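Local coordinates for DNA repair and recombination protein RadB (Thermococcus kodakarensis, PDB 2CVH) that probably binds DNA and takes part in DNA repair and homologous recombination as a RecA-like protein with, at most, very weak ATPase activity, at residues A[100-103]-A[104-108]. Residues are numbered along the deposited sequence; the frame is centred on the assembly and turned at random.
Sequences KTVD and SNFAL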
loop_
_atom_site.group_PDB
_atom_site.type_symbol
_atom_site.label_atom_id
_atom_site.label_comp_id
_atom_site.label_asym_id
_atom_site.label_seq_id
_atom_site.Cartn_x
_atom_site.Cartn_y
_atom_site.Cartn_z
ATOM N N LYS A 100 19.568 2.215 0.611
ATOM C CA LYS A 100 20.600 1.206 0.808
ATOM C C LYS A 100 20.172 -0.043 1.595
ATOM O O LYS A 100 20.842 -1.079 1.529
ATOM C CB LYS A 100 21.852 1.837 1.420
ATOM C CG LYS A 100 23.152 1.023 1.206
ATOM C CD LYS A 100 23.588 0.934 -0.277
ATOM C CE LYS A 100 23.007 -0.288 -0.991
ATOM N NZ LYS A 100 23.404 -0.342 -2.428
ATOM N N THR A 101 19.082 0.060 2.356
ATOM C CA THR A 101 18.566 -1.079 3.116
ATOM C C THR A 101 17.954 -2.105 2.156
ATOM O O THR A 101 18.125 -3.320 2.309
ATOM C CB THR A 101 17.446 -0.643 4.080
ATOM O OG1 THR A 101 17.882 0.486 4.850
ATOM C CG2 THR A 101 17.040 -1.799 5.014
ATOM N N VAL A 102 17.210 -1.607 1.175
ATOM C CA VAL A 102 16.561 -2.470 0.204
ATOM C C VAL A 102 17.564 -3.068 -0.763
ATOM O O VAL A 102 18.241 -2.344 -1.482
ATOM C CB VAL A 102 15.487 -1.690 -0.607
ATOM C CG1 VAL A 102 14.801 -2.622 -1.615
ATOM C CG2 VAL A 102 14.463 -1.054 0.333
ATOM N N ASP A 103 17.623 -4.392 -0.809
ATOM C CA ASP A 103 18.526 -5.095 -1.717
ATOM C C ASP A 103 17.732 -6.135 -2.474
ATOM O O ASP A 103 16.516 -6.199 -2.343
ATOM C CB ASP A 103 19.649 -5.781 -0.936
ATOM C CG ASP A 103 19.153 -6.459 0.333
ATOM O OD1 ASP A 103 19.626 -6.086 1.429
ATOM O OD2 ASP A 103 18.289 -7.357 0.242
ATOM N N SER A 104 18.422 -6.997 -3.202
ATOM C CA SER A 104 17.776 -8.046 -3.971
ATOM C C SER A 104 17.028 -9.106 -3.147
ATOM O O SER A 104 16.416 -10.015 -3.707
ATOM C CB SER A 104 18.805 -8.711 -4.885
ATOM O OG SER A 104 20.032 -8.898 -4.187
ATOM N N ASN A 105 17.102 -9.007 -1.823
ATOM C CA ASN A 105 16.423 -9.956 -0.936
ATOM C C ASN A 105 14.974 -9.552 -0.688
ATOM O O ASN A 105 14.175 -10.349 -0.190
ATOM C CB ASN A 105 17.137 -10.069 0.407
ATOM C CG ASN A 105 18.232 -11.119 0.409
ATOM O OD1 ASN A 105 19.286 -10.916 1.020
ATOM N ND2 ASN A 105 17.978 -12.258 -0.224
ATOM N N PHE A 106 14.663 -8.299 -1.012
ATOM C CA PHE A 106 13.323 -7.746 -0.850
ATOM C C PHE A 106 12.397 -8.004 -2.045
ATOM O O PHE A 106 12.823 -7.946 -3.214
ATOM C CB PHE A 106 13.426 -6.246 -0.596
ATOM C CG PHE A 106 13.948 -5.911 0.745
ATOM C CD1 PHE A 106 15.258 -6.234 1.094
ATOM C CD2 PHE A 106 13.136 -5.292 1.679
ATOM C CE1 PHE A 106 15.763 -5.935 2.367
ATOM C CE2 PHE A 106 13.621 -4.987 2.952
ATOM C CZ PHE A 106 14.943 -5.311 3.300
ATOM N N ALA A 107 11.128 -8.290 -1.743
ATOM C CA ALA A 107 10.127 -8.519 -2.782
ATOM C C ALA A 107 9.152 -7.357 -2.854
ATOM O O ALA A 107 8.576 -7.105 -3.913
ATOM C CB ALA A 107 9.360 -9.805 -2.534
ATOM N N LEU A 108 9.106 -6.553 -1.797
ATOM C CA LEU A 108 8.142 -5.468 -1.711
ATOM C C LEU A 108 8.506 -4.410 -0.693
ATOM O O LEU A 108 9.171 -4.695 0.301
ATOM C CB LEU A 108 6.793 -6.085 -1.267
ATOM C CG LEU A 108 5.491 -5.284 -1.128
ATOM C CD1 LEU A 108 4.992 -4.959 -2.540
ATOM C CD2 LEU A 108 4.432 -6.102 -0.356
HETATM O O HOH W 1 14.604 -6.179 -4.360
HETATM O O HOH W 2 19.048 -8.784 2.729
#
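Asp-103 and Phe-106 close a type I beta turn that brings the chain round between a helix and a strand. Its backbone bond runs from Phe-106 N to Asp-103 O at 3.1 Å and is nearly straight (166°). A water bridges the same carbonyl to Phe-106 O, donating to both. The Asp-103 side chain adds a second bond within the turn, closing an Asx turn: OD2 accepts Asn-105 N at 2.9 Å through its anti lone pair. CG sits between the backbone N and the carbonyl carbon (chi1 42°), which swings the carboxylate back over the turn. A second water lies within hydrogen-bonding distance of both OD2 and Asn-105 OD1, between two side chains whose planes stand 85° apart. With an alanine here instead of Asp-103, Asn-105 N would probably lose its carboxylate acceptor and the water beside Asn-105 OD1 one of its anchors.

Contacts of the Phe-106 ring are of two kinds. On the apolar side, Val-102 CA lies over one face, 4.2 Å from the centroid, in a CH-pi contact, while Val-102 CG1 packs on Phe-106 CB at 4.0 Å. The polar approach is that of Asp-103 OD2, which meets the C-H rim in plane, 3.3 Å from Phe-106 CD1.

The turn joins helix 90-101 to strand 106-112 of the RecA-like core. Val-102 packs on Ile-141 and His-145 of helix 128-145, whereas Phe-106 touches Lys-47 and Ala-49 on the neighbouring parallel strand 47-52.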